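Local coordinates for Ddb_g0293866 (Dictyostelium discoideum, PDB 5LW6), which contains an ADP-ribose-binding macrodomain, the part described here, and as a whole protein may sense DNA damage and bind poly-ADP-ribose, at residues Ser64-Asn69 with Gly219-Pro224; Ser77-Ser82 with Lys114-Asp119; Val100-Tyr105 with Ile127-Asn132; Ile192-Asn197 with Asp212-Val217. One frame throughout, in Å; residues are numbered along the deposited sequence.

Contact 1: residues Ser64-Asn69 with Gly219-Pro224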
loop_
_atom_site.group_PDB
_atom_site.type_symbol
_atom_site.label_atom_id
_atom_site.label_comp_id
_atom_site.label_asym_id
_atom_site.label_seq_id
_atom_site.Cartn_x
_atom_site.Cartn_y
_atom_site.Cartn_z
ATOM N N SER A 64 -6.964 -9.377 3.480
ATOM C CA SER A 64 -7.261 -10.802 3.076
ATOM C C SER A 64 -6.605 -11.748 4.048
ATOM O O SER A 64 -7.190 -12.069 5.126
ATOM C CB SER A 64 -6.936 -11.046 1.620
ATOM O OG SER A 64 -5.845 -10.225 1.263
ATOM N N THR A 65 -5.354 -12.091 3.781
ATOM C CA THR A 65 -4.636 -12.970 4.690
ATOM C C THR A 65 -4.609 -12.515 6.145
ATOM O O THR A 65 -4.737 -13.344 7.045
ATOM C CB THR A 65 -3.179 -13.139 4.153
ATOM O OG1 THR A 65 -3.249 -13.742 2.857
ATOM C CG2 THR A 65 -2.333 -13.967 5.033
ATOM N N PHE A 66 -4.387 -11.195 6.387
ATOM C CA PHE A 66 -4.376 -10.641 7.770
ATOM C C PHE A 66 -5.696 -10.635 8.504
ATOM O O PHE A 66 -5.778 -10.399 9.743
ATOM C CB PHE A 66 -3.754 -9.239 7.764
ATOM C CG PHE A 66 -2.238 -9.258 7.660
ATOM C CD1 PHE A 66 -1.549 -10.410 7.346
ATOM C CD2 PHE A 66 -1.511 -8.088 7.811
ATOM C CE1 PHE A 66 -0.157 -10.413 7.209
ATOM C CE2 PHE A 66 -0.117 -8.068 7.648
ATOM C CZ PHE A 66 0.572 -9.237 7.339
ATOM N N GLY A 67 -6.763 -10.812 7.765
ATOM C CA GLY A 67 -8.015 -11.017 8.397
ATOM C C GLY A 67 -8.641 -9.851 9.110
ATOM O O GLY A 67 -9.493 -10.045 9.973
ATOM N N PHE A 68 -8.350 -8.620 8.696
ATOM C CA PHE A 68 -8.911 -7.488 9.383
ATOM C C PHE A 68 -10.388 -7.450 9.053
ATOM O O PHE A 68 -10.781 -7.771 7.945
ATOM C CB PHE A 68 -8.275 -6.187 8.933
ATOM C CG PHE A 68 -8.364 -5.090 9.928
ATOM C CD1 PHE A 68 -9.477 -4.322 10.012
ATOM C CD2 PHE A 68 -7.309 -4.813 10.813
ATOM C CE1 PHE A 68 -9.550 -3.316 10.964
ATOM C CE2 PHE A 68 -7.361 -3.762 11.700
ATOM C CZ PHE A 68 -8.489 -3.012 11.790
ATOM N N ASN A 69 -11.204 -7.090 10.030
ATOM C CA ASN A 69 -12.643 -6.965 9.829
ATOM C C ASN A 69 -12.950 -6.067 8.635
ATOM O O ASN A 69 -12.480 -4.938 8.553
ATOM C CB ASN A 69 -13.284 -6.423 11.098
ATOM C CG ASN A 69 -14.744 -6.139 10.935
ATOM O OD1 ASN A 69 -15.115 -5.102 10.467
ATOM N ND2 ASN A 69 -15.579 -7.064 11.331
ATOM N N GLY A 219 0.724 -3.347 7.913
ATOM C CA GLY A 219 -0.624 -3.190 8.407
ATOM C C GLY A 219 -0.815 -4.149 9.598
ATOM O O GLY A 219 0.034 -4.986 9.893
ATOM N N VAL A 220 -1.985 -4.061 10.188
ATOM C CA VAL A 220 -2.354 -4.787 11.365
ATOM C C VAL A 220 -2.800 -6.196 10.967
ATOM O O VAL A 220 -3.633 -6.378 10.109
ATOM C CB VAL A 220 -3.478 -4.040 12.089
ATOM C CG1 VAL A 220 -4.029 -4.866 13.222
ATOM C CG2 VAL A 220 -3.003 -2.690 12.568
ATOM N N ASN A 221 -2.169 -7.195 11.579
ATOM C CA ASN A 221 -2.574 -8.576 11.366
ATOM C C ASN A 221 -3.475 -9.055 12.486
ATOM O O ASN A 221 -3.196 -8.895 13.660
ATOM C CB ASN A 221 -1.350 -9.501 11.374
ATOM C CG ASN A 221 -1.748 -10.945 11.304
ATOM O OD1 ASN A 221 -2.545 -11.302 10.458
ATOM N ND2 ASN A 221 -1.193 -11.793 12.202
HETATM N N MSE A 222 -4.553 -9.660 12.076
HETATM C CA MSE A 222 -5.476 -10.251 12.999
HETATM C C MSE A 222 -5.451 -11.768 12.987
HETATM O O MSE A 222 -6.163 -12.384 13.809
HETATM C CB MSE A 222 -6.935 -9.876 12.661
HETATM C CG MSE A 222 -7.199 -8.366 12.561
HETATM SE SE MSE A 222 -6.890 -7.360 14.139
HETATM C CE MSE A 222 -8.337 -8.197 15.216
ATOM N N ASN A 223 -4.706 -12.392 12.051
ATOM C CA ASN A 223 -4.714 -13.844 11.781
ATOM C C ASN A 223 -3.692 -14.551 12.679
ATOM O O ASN A 223 -2.479 -14.386 12.460
ATOM C CB ASN A 223 -4.392 -14.068 10.291
ATOM C CG ASN A 223 -4.406 -15.513 9.897
ATOM O OD1 ASN A 223 -4.412 -16.402 10.762
ATOM N ND2 ASN A 223 -4.394 -15.757 8.582
ATOM N N PRO A 224 -4.169 -15.354 13.664
ATOM C CA PRO A 224 -3.311 -16.139 14.560
ATOM C C PRO A 224 -2.155 -16.898 13.863
ATOM O O PRO A 224 -1.107 -17.102 14.480
ATOM C CB PRO A 224 -4.315 -17.137 15.163
ATOM C CG PRO A 224 -5.630 -16.412 15.132
ATOM C CD PRO A 224 -5.588 -15.765 13.791
#
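Phe66 O takes the backbone N of Met222 at 2.7 Å, in its carbonyl plane, and lies 3.2 Å from the backbone N of Asn223. One residue earlier, Thr65 O receives Asn223 ND2 at 2.9 Å, the donor approaching nearly along the C=O axis with an N-H...O angle of 164°. Two successive carbonyls of the type I turn Ser64-Gly67 thus bind the 219-224 segment. Asn221 shapes that partner: with CG anti to its own N (chi1 174°), OD1 swings back to accept Asn223 N at 2.9 Å from above the amide plane, an Asx turn, while ND2 donates to Asn223 O. Its CB sits over one face of the Phe66 ring, 3.9 Å from the centroid, a CH-pi contact; the amide plane stands 60° from the ring. Val220 O and Gly219 O also come near the Phe66 ring. Phe68 CE2 lies 3.8 Å from Val220 CG1, which sits at the ring's edge near its plane. Met222, present as selenomethionine, bends at chi2 and chi3 and brings SE obliquely to the Phe68 ring, a Met-aromatic contact. Gly67, at positive phi, turns the chain between the two phenylalanines. The contact joins the loop after strand 55-59 to the loop after strand 213-217, both beyond the C-terminal ends of their strands. Helix 237-253 packs on Phe68, Val220 and Met222 through Ala237, Leu240 and Leu241, while Asn69, the N-cap residue of helix 70-87, accepts Asp72 N with OD1.

Contact 2: residues Ser77-Ser82 with Lys114-Asp119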
loop_
_atom_site.group_PDB
_atom_site.type_symbol
_atom_site.label_atom_id
_atom_site.label_comp_id
_atom_site.label_asym_id
_atom_site.label_seq_id
_atom_site.Cartn_x
_atom_site.Cartn_y
_atom_site.Cartn_z
ATOM N N SER A 77 -10.226 2.715 5.226
ATOM C CA SER A 77 -9.640 2.865 3.941
ATOM C C SER A 77 -10.325 4.031 3.204
ATOM O O SER A 77 -9.680 4.945 2.669
ATOM C CB SER A 77 -9.926 1.544 3.109
ATOM O OG SER A 77 -9.353 1.678 1.869
ATOM N N ALA A 78 -11.647 3.964 3.103
ATOM C CA ALA A 78 -12.398 4.967 2.310
ATOM C C ALA A 78 -12.197 6.355 2.888
ATOM O O ALA A 78 -12.006 7.334 2.167
ATOM C CB ALA A 78 -13.888 4.680 2.278
ATOM N N ASN A 79 -12.292 6.445 4.213
ATOM C CA ASN A 79 -12.136 7.710 4.847
ATOM C C ASN A 79 -10.698 8.280 4.664
ATOM O O ASN A 79 -10.526 9.479 4.432
ATOM C CB ASN A 79 -12.584 7.643 6.331
ATOM C CG ASN A 79 -14.138 7.788 6.497
ATOM O OD1 ASN A 79 -14.689 7.386 7.531
ATOM N ND2 ASN A 79 -14.843 8.344 5.498
ATOM N N ALA A 80 -9.659 7.451 4.792
ATOM C CA ALA A 80 -8.304 7.889 4.681
ATOM C C ALA A 80 -8.044 8.361 3.231
ATOM O O ALA A 80 -7.364 9.365 2.987
ATOM C CB ALA A 80 -7.329 6.787 5.047
ATOM N N ILE A 81 -8.610 7.624 2.275
ATOM C CA ILE A 81 -8.405 7.909 0.879
ATOM C C ILE A 81 -9.035 9.265 0.558
ATOM O O ILE A 81 -8.453 10.111 -0.144
ATOM C CB ILE A 81 -8.961 6.776 -0.045
ATOM C CG1 ILE A 81 -7.986 5.550 0.000
ATOM C CG2 ILE A 81 -9.102 7.225 -1.520
ATOM C CD1 ILE A 81 -8.600 4.233 -0.452
ATOM N N SER A 82 -10.249 9.436 1.041
ATOM C CA SER A 82 -10.967 10.670 0.803
ATOM C C SER A 82 -10.282 11.851 1.484
ATOM O O SER A 82 -10.195 12.937 0.909
ATOM C CB SER A 82 -12.481 10.529 1.112
ATOM O OG SER A 82 -13.096 11.749 0.787
ATOM N N LYS A 114 -18.691 4.090 -2.136
ATOM C CA LYS A 114 -19.483 5.187 -2.666
ATOM C C LYS A 114 -20.160 5.993 -1.581
ATOM O O LYS A 114 -20.175 7.230 -1.638
ATOM C CB LYS A 114 -20.602 4.677 -3.564
ATOM C CG LYS A 114 -20.210 4.286 -4.946
ATOM C CD LYS A 114 -21.462 3.875 -5.769
ATOM C CE LYS A 114 -21.096 3.398 -7.187
ATOM N NZ LYS A 114 -22.325 3.077 -7.952
ATOM N N LYS A 115 -20.610 5.317 -0.547
ATOM C CA LYS A 115 -21.294 5.950 0.549
ATOM C C LYS A 115 -20.338 6.852 1.329
ATOM O O LYS A 115 -20.666 8.000 1.622
ATOM C CB LYS A 115 -21.908 4.873 1.437
ATOM C CG LYS A 115 -22.518 5.347 2.723
ATOM C CD LYS A 115 -22.799 4.179 3.711
ATOM C CE LYS A 115 -23.748 4.645 4.846
ATOM N NZ LYS A 115 -23.982 3.760 6.054
ATOM N N HIS A 116 -19.127 6.375 1.585
ATOM C CA HIS A 116 -18.117 7.202 2.250
ATOM C C HIS A 116 -17.621 8.365 1.448
ATOM O O HIS A 116 -17.098 9.286 1.990
ATOM C CB HIS A 116 -16.927 6.303 2.706
ATOM C CG HIS A 116 -17.289 5.438 3.853
ATOM N ND1 HIS A 116 -17.736 4.135 3.725
ATOM C CD2 HIS A 116 -17.345 5.723 5.174
ATOM C CE1 HIS A 116 -18.062 3.664 4.919
ATOM N NE2 HIS A 116 -17.851 4.613 5.797
ATOM N N PHE A 117 -17.775 8.340 0.112
ATOM C CA PHE A 117 -17.375 9.389 -0.724
ATOM C C PHE A 117 -18.526 10.336 -1.036
ATOM O O PHE A 117 -18.370 11.218 -1.862
ATOM C CB PHE A 117 -16.851 8.862 -2.076
ATOM C CG PHE A 117 -15.650 7.972 -1.987
ATOM C CD1 PHE A 117 -14.724 8.141 -0.933
ATOM C CD2 PHE A 117 -15.410 7.019 -2.977
ATOM C CE1 PHE A 117 -13.626 7.329 -0.862
ATOM C CE2 PHE A 117 -14.297 6.199 -2.924
ATOM C CZ PHE A 117 -13.388 6.372 -1.842
ATOM N N ASN A 118 -19.675 10.141 -0.401
ATOM C CA ASN A 118 -20.789 11.046 -0.530
ATOM C C ASN A 118 -21.266 11.184 -1.951
ATOM O O ASN A 118 -21.620 12.285 -2.409
ATOM C CB ASN A 118 -20.434 12.410 0.085
ATOM C CG ASN A 118 -19.982 12.284 1.528
ATOM O OD1 ASN A 118 -18.850 12.608 1.894
ATOM N ND2 ASN A 118 -20.872 11.762 2.355
ATOM N N ASP A 119 -21.230 10.054 -2.667
ATOM C CA ASP A 119 -21.548 9.980 -4.114
ATOM C C ASP A 119 -20.709 10.859 -5.026
ATOM O O ASP A 119 -21.165 11.233 -6.114
ATOM C CB ASP A 119 -23.088 10.180 -4.396
ATOM C CG ASP A 119 -23.914 8.939 -4.058
ATOM O OD1 ASP A 119 -23.544 7.837 -4.516
ATOM O OD2 ASP A 119 -24.910 9.037 -3.270
#
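This is a mostly apolar helix-to-helix-end contact, in which the C-terminal end of helix 107-116 packs against the middle of helix 70-87 with no hydrogen bond between the two segments. The small Ala78 probably allows the close approach: its CB lies 3.5 Å from His116 CB, and the CA atoms of this pair are 6.1 Å apart. Beside it, the amide of Asn79 crosses the His116 ring at about a right angle, the planes 82° apart, and Asn79 ND2 comes to 3.6 Å from His116 CD2. The imidazole has its polar partner within its own helix, where ND1 bonds to Ser112 O. Phe117, the first residue after the helix, reaches over. Its CG is anti to the carbonyl carbon (chi1 -61°), which carries the ring to helix 70-87; the ring turns its edge to Ala78 O, Phe117 CE1 being 3.4 Å away. Ile81 CG2 comes to 4.4 Å from Phe117 CZ, and Trp121 meets Phe117 edge-to-face. Phe113, one turn before Phe117, also touches Ala78 and Ser77, while Ala80 and Ile81 also touch helix 237-253. The helix ends at His116 in a Schellman motif: Asn118, at positive phi, is the C-prime residue, Asp119 N bonds to Lys114 O, and Asn118 N to Lys115 O. Such packing of neighbouring helices on a largely parallel sheet belongs to the alpha/beta architecture of the macrodomain.

Contact 3: residues Val100-Tyr105 with Ile127-Asn132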
loop_
_atom_site.group_PDB
_atom_site.type_symbol
_atom_site.label_atom_id
_atom_site.label_comp_id
_atom_site.label_asym_id
_atom_site.label_seq_id
_atom_site.Cartn_x
_atom_site.Cartn_y
_atom_site.Cartn_z
ATOM N N VAL A 100 -7.852 -5.104 -4.907
ATOM C CA VAL A 100 -8.723 -5.879 -4.049
ATOM C C VAL A 100 -8.827 -7.333 -4.561
ATOM O O VAL A 100 -9.117 -7.577 -5.742
ATOM C CB VAL A 100 -10.144 -5.218 -3.941
ATOM C CG1 VAL A 100 -11.091 -6.083 -3.151
ATOM C CG2 VAL A 100 -10.074 -3.780 -3.433
ATOM N N GLU A 101 -8.603 -8.309 -3.682
ATOM C CA GLU A 101 -8.677 -9.692 -4.116
ATOM C C GLU A 101 -10.129 -10.058 -4.444
ATOM O O GLU A 101 -11.095 -9.523 -3.867
ATOM C CB GLU A 101 -8.022 -10.605 -3.095
ATOM C CG GLU A 101 -6.501 -10.392 -3.016
ATOM C CD GLU A 101 -5.819 -11.230 -1.934
ATOM O OE1 GLU A 101 -6.445 -12.215 -1.463
ATOM O OE2 GLU A 101 -4.690 -10.850 -1.500
ATOM N N LYS A 102 -10.277 -10.899 -5.452
ATOM C CA LYS A 102 -11.626 -11.261 -5.985
ATOM C C LYS A 102 -12.556 -11.672 -4.881
ATOM O O LYS A 102 -13.776 -11.410 -4.921
ATOM C CB LYS A 102 -11.468 -12.458 -6.917
ATOM C CG LYS A 102 -12.739 -12.846 -7.658
ATOM C CD LYS A 102 -12.513 -14.036 -8.622
ATOM C CE LYS A 102 -12.097 -15.313 -7.886
ATOM N NZ LYS A 102 -11.697 -16.436 -8.795
ATOM N N SER A 103 -12.027 -12.422 -3.963
ATOM C CA SER A 103 -12.875 -12.936 -2.882
ATOM C C SER A 103 -13.514 -11.849 -2.044
ATOM O O SER A 103 -14.577 -12.043 -1.465
ATOM C CB SER A 103 -12.125 -13.934 -2.042
ATOM O OG SER A 103 -11.165 -13.425 -1.160
ATOM N N ILE A 104 -12.847 -10.699 -1.926
ATOM C CA ILE A 104 -13.311 -9.584 -1.087
ATOM C C ILE A 104 -14.132 -8.581 -1.927
ATOM O O ILE A 104 -14.982 -7.892 -1.388
ATOM C CB ILE A 104 -12.110 -8.848 -0.486
ATOM C CG1 ILE A 104 -11.129 -9.794 0.234
ATOM C CG2 ILE A 104 -12.503 -7.601 0.347
ATOM C CD1 ILE A 104 -11.503 -10.210 1.601
ATOM N N TYR A 105 -13.835 -8.494 -3.230
ATOM C CA TYR A 105 -14.506 -7.588 -4.164
ATOM C C TYR A 105 -15.962 -7.952 -4.327
ATOM O O TYR A 105 -16.270 -9.118 -4.496
ATOM C CB TYR A 105 -13.794 -7.643 -5.500
ATOM C CG TYR A 105 -14.244 -6.553 -6.466
ATOM C CD1 TYR A 105 -15.476 -6.660 -7.170
ATOM C CD2 TYR A 105 -13.451 -5.422 -6.665
ATOM C CE1 TYR A 105 -15.875 -5.677 -8.071
ATOM C CE2 TYR A 105 -13.828 -4.464 -7.595
ATOM C CZ TYR A 105 -15.056 -4.593 -8.270
ATOM O OH TYR A 105 -15.417 -3.607 -9.142
ATOM N N ILE A 127 -10.542 1.127 -8.032
ATOM C CA ILE A 127 -10.371 -0.208 -7.403
ATOM C C ILE A 127 -10.193 -1.193 -8.482
ATOM O O ILE A 127 -10.996 -1.234 -9.422
ATOM C CB ILE A 127 -11.594 -0.555 -6.526
ATOM C CG1 ILE A 127 -11.609 0.339 -5.289
ATOM C CG2 ILE A 127 -11.585 -2.011 -6.147
ATOM C CD1 ILE A 127 -12.765 0.164 -4.344
ATOM N N ILE A 128 -9.183 -2.029 -8.384
ATOM C CA ILE A 128 -8.814 -3.008 -9.402
ATOM C C ILE A 128 -8.920 -4.370 -8.745
ATOM O O ILE A 128 -8.312 -4.583 -7.681
ATOM C CB ILE A 128 -7.328 -2.866 -9.787
ATOM C CG1 ILE A 128 -7.058 -1.442 -10.254
ATOM C CG2 ILE A 128 -6.861 -3.915 -10.805
ATOM C CD1 ILE A 128 -7.959 -0.978 -11.360
ATOM N N LYS A 129 -9.693 -5.263 -9.350
ATOM C CA LYS A 129 -9.878 -6.623 -8.843
ATOM C C LYS A 129 -8.719 -7.478 -9.295
ATOM O O LYS A 129 -8.378 -7.421 -10.482
ATOM C CB LYS A 129 -11.198 -7.178 -9.410
ATOM C CG LYS A 129 -11.553 -8.576 -8.897
ATOM C CD LYS A 129 -12.932 -9.056 -9.346
ATOM C CE LYS A 129 -13.011 -9.327 -10.831
ATOM N NZ LYS A 129 -14.415 -9.715 -11.158
ATOM N N ILE A 130 -8.055 -8.183 -8.386
ATOM C CA ILE A 130 -7.009 -9.116 -8.736
ATOM C C ILE A 130 -7.403 -10.496 -8.221
ATOM O O ILE A 130 -8.152 -10.606 -7.240
ATOM C CB ILE A 130 -5.620 -8.632 -8.205
ATOM C CG1 ILE A 130 -5.599 -8.519 -6.662
ATOM C CG2 ILE A 130 -5.276 -7.290 -8.875
ATOM C CD1 ILE A 130 -4.225 -8.529 -6.031
ATOM N N GLU A 131 -6.915 -11.560 -8.855
ATOM C CA GLU A 131 -7.349 -12.877 -8.466
ATOM C C GLU A 131 -6.893 -13.257 -7.064
ATOM O O GLU A 131 -7.687 -13.771 -6.283
ATOM C CB GLU A 131 -6.862 -13.890 -9.504
ATOM C CG GLU A 131 -7.097 -15.331 -9.116
ATOM C CD GLU A 131 -8.548 -15.748 -9.276
ATOM O OE1 GLU A 131 -9.286 -15.069 -10.045
ATOM O OE2 GLU A 131 -8.920 -16.776 -8.649
ATOM N N ASN A 132 -5.625 -13.010 -6.763
ATOM C CA ASN A 132 -5.014 -13.324 -5.433
ATOM C C ASN A 132 -3.776 -12.523 -5.248
ATOM O O ASN A 132 -3.374 -11.818 -6.173
ATOM C CB ASN A 132 -4.675 -14.790 -5.257
ATOM C CG ASN A 132 -3.714 -15.308 -6.289
ATOM O OD1 ASN A 132 -2.546 -14.949 -6.311
ATOM N ND2 ASN A 132 -4.237 -16.114 -7.214
HETATM O O HOH W 1 -9.492 -13.955 -4.264
#
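A beta-alpha-beta crossover, strand 95-101 to helix 107-116 to strand 125-130, brings these parallel strands side by side at one edge of the sheet. Val100 N bonds to Ile128 O, Val100 O accepts Ile130 N at 2.9 Å, and Ile130 O accepts Lys102 N. Val100 CG2 and Ile127 CG2 meet at 3.6 Å on the helix-covered face, where Leu109 covers Val100, and Ile110 and Phe113 cover Ile127. Tyr105, its CG anti to its N (chi1 -169°), lays one ring face over Lys129 CB and turns its edge to Ile127, Tyr105 CE2 being 3.6 Å from Ile127 CG2. Replacing Tyr105 with an alanine would probably uncover the alkyl chain of Lys129 and open a gap beside Ile127 CG2. Past the strand ends, Lys102 and Glu131 run side by side the same way; Lys102 NZ meets Glu131 OE2 on its syn side at 2.8 Å, with a second, weak bond to OE1. A water accepts from Ser103 N and donates to Glu131 O at 2.7 Å, joining the backbones where the strand pairing stops. The contact therefore passes from apolar packing beside the helix to an exposed ion pair at the strand ends, whose attraction water probably screens in part.

Contact 4: residues Ile192-Asn197 with Asp212-Val217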
loop_
_atom_site.group_PDB
_atom_site.type_symbol
_atom_site.label_atom_id
_atom_site.label_comp_id
_atom_site.label_asym_id
_atom_site.label_seq_id
_atom_site.Cartn_x
_atom_site.Cartn_y
_atom_site.Cartn_z
ATOM N N ILE A 192 11.472 1.539 -0.735
ATOM C CA ILE A 192 12.745 1.165 -1.270
ATOM C C ILE A 192 12.736 1.541 -2.739
ATOM O O ILE A 192 11.953 1.027 -3.488
ATOM C CB ILE A 192 12.975 -0.348 -1.123
ATOM C CG1 ILE A 192 13.038 -0.731 0.362
ATOM C CG2 ILE A 192 14.262 -0.863 -1.785
ATOM C CD1 ILE A 192 12.013 -1.724 0.674
ATOM N N SER A 193 13.618 2.422 -3.150
ATOM C CA SER A 193 13.718 2.811 -4.536
ATOM C C SER A 193 14.374 1.705 -5.384
ATOM O O SER A 193 15.386 1.138 -4.995
ATOM C CB SER A 193 14.522 4.090 -4.676
ATOM O OG SER A 193 14.815 4.377 -6.047
ATOM N N LEU A 194 13.758 1.330 -6.490
ATOM C CA LEU A 194 14.371 0.474 -7.497
ATOM C C LEU A 194 15.356 1.279 -8.375
ATOM O O LEU A 194 16.165 0.719 -9.071
ATOM C CB LEU A 194 13.330 -0.197 -8.379
ATOM C CG LEU A 194 12.190 -0.881 -7.658
ATOM C CD1 LEU A 194 11.277 -1.643 -8.572
ATOM C CD2 LEU A 194 12.731 -1.792 -6.589
ATOM N N GLN A 195 15.273 2.591 -8.328
ATOM C CA GLN A 195 16.163 3.475 -9.143
ATOM C C GLN A 195 17.509 3.758 -8.603
ATOM O O GLN A 195 18.493 3.628 -9.314
ATOM C CB GLN A 195 15.521 4.820 -9.361
ATOM C CG GLN A 195 14.304 4.725 -10.192
ATOM C CD GLN A 195 13.768 6.100 -10.537
ATOM O OE1 GLN A 195 13.231 6.818 -9.670
ATOM N NE2 GLN A 195 13.887 6.468 -11.806
ATOM N N ASN A 196 17.573 4.221 -7.370
ATOM C CA ASN A 196 18.816 4.779 -6.849
ATOM C C ASN A 196 19.521 3.612 -6.337
ATOM O O ASN A 196 20.292 3.746 -5.455
ATOM C CB ASN A 196 18.554 5.725 -5.693
ATOM C CG ASN A 196 17.395 6.669 -5.969
ATOM O OD1 ASN A 196 17.194 7.123 -7.100
ATOM N ND2 ASN A 196 16.641 6.984 -4.933
ATOM N N ASN A 197 19.171 2.439 -6.842
ATOM C CA ASN A 197 19.421 1.217 -6.089
ATOM C C ASN A 197 20.212 0.188 -6.822
ATOM O O ASN A 197 20.165 -1.025 -6.462
ATOM N N ASP A 212 9.086 2.655 -9.846
ATOM C CA ASP A 212 10.298 3.249 -9.269
ATOM C C ASP A 212 10.575 2.934 -7.832
ATOM O O ASP A 212 11.747 2.955 -7.411
ATOM C CB ASP A 212 10.267 4.758 -9.410
ATOM C CG ASP A 212 10.312 5.199 -10.873
ATOM O OD1 ASP A 212 10.841 4.444 -11.723
ATOM O OD2 ASP A 212 9.753 6.286 -11.172
ATOM N N ILE A 213 9.504 2.713 -7.049
ATOM C CA ILE A 213 9.593 2.537 -5.621
ATOM C C ILE A 213 8.647 1.426 -5.208
ATOM O O ILE A 213 7.503 1.421 -5.594
ATOM C CB ILE A 213 9.214 3.855 -4.839
ATOM C CG1 ILE A 213 10.130 5.019 -5.180
ATOM C CG2 ILE A 213 9.134 3.581 -3.313
ATOM C CD1 ILE A 213 9.424 6.334 -5.023
ATOM N N VAL A 214 9.136 0.477 -4.430
ATOM C CA VAL A 214 8.341 -0.576 -3.755
ATOM C C VAL A 214 8.232 -0.217 -2.257
ATOM O O VAL A 214 9.216 0.109 -1.639
ATOM C CB VAL A 214 8.972 -2.009 -3.940
ATOM C CG1 VAL A 214 8.239 -3.010 -3.055
ATOM C CG2 VAL A 214 8.935 -2.403 -5.409
ATOM N N ILE A 215 7.048 -0.205 -1.744
ATOM C CA ILE A 215 6.815 0.223 -0.380
ATOM C C ILE A 215 6.269 -0.981 0.393
ATOM O O ILE A 215 5.250 -1.600 0.047
ATOM C CB ILE A 215 5.763 1.365 -0.332
ATOM C CG1 ILE A 215 6.167 2.560 -1.179
ATOM C CG2 ILE A 215 5.428 1.723 1.119
ATOM C CD1 ILE A 215 5.067 3.606 -1.356
ATOM N N LEU A 216 6.963 -1.341 1.470
ATOM C CA LEU A 216 6.533 -2.426 2.282
ATOM C C LEU A 216 5.648 -1.815 3.371
ATOM O O LEU A 216 6.059 -0.911 4.043
ATOM C CB LEU A 216 7.795 -3.031 2.945
ATOM C CG LEU A 216 8.846 -3.585 1.978
ATOM C CD1 LEU A 216 9.895 -4.323 2.779
ATOM C CD2 LEU A 216 8.317 -4.599 1.016
ATOM N N VAL A 217 4.448 -2.352 3.532
ATOM C CA VAL A 217 3.405 -1.726 4.343
ATOM C C VAL A 217 3.134 -2.662 5.517
ATOM O O VAL A 217 2.748 -3.780 5.299
ATOM C CB VAL A 217 2.113 -1.634 3.475
ATOM C CG1 VAL A 217 0.964 -1.143 4.308
ATOM C CG2 VAL A 217 2.350 -0.718 2.275
#
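With CG anti to the carbonyl carbon in both Gln195 (chi1 -66°) and Asp212 (chi1 -65°), the two side chains lie one over the other, amide and carboxylate planes 5° apart and Gln195 OE1 3.5 Å from Asp212 CG. Next to this stack the strands pair antiparallel. Ile192 and Val214 form the hydrogen-bonded pair, Ile192 N to Val214 O at 2.8 Å and Val214 N to Ile192 O at 3.0 Å; Ser193 and Ile213 are the next, non-hydrogen-bonded pair. Leu194 N still reaches Asp212 O at 2.7 Å. Ser193 OG then holds the turn, accepting Gln195 N at 2.9 Å and Asn196 N at 3.1 Å, an ST turn within an ST motif. An alanine in place of Ser193 is likely to leave these two N-H groups without their acceptor and the turn freer to shift. On the face of Ile192 and Val214, Ile192 CD1 meets Leu216 CG at 3.9 Å; Leu194 CD1 meets Val214 CG2 at 4.0 Å beside it. Helix 169-179 covers this face, with Phe172 touching both Ile192 and Val214. Strand 189-193 is the sheet's outermost strand here, and strand 213-217 pairs on its other flank with strand 145-149.

From the N terminus, strand 55-59 leads into the 64-69 loop, which closes only at 219-224; contact 1 therefore encloses the other three. Within it, contacts 2 and 3 cross: helix 70-87, strand 95-101, helix 107-116 and strand 125-130 follow in turn, contact 2 pairing the helices and contact 3 the strands, with centres about 18 Å apart. Contact 4 opens after both have closed and shuts a short loop at the far edge of the same sheet, on the opposite side of the chain's centre from contact 3. Contacts 1 and 3 touch through a weak bond of Ser64 OG to Glu101 OE2, while contact 4 runs almost directly into the second segment of contact 1.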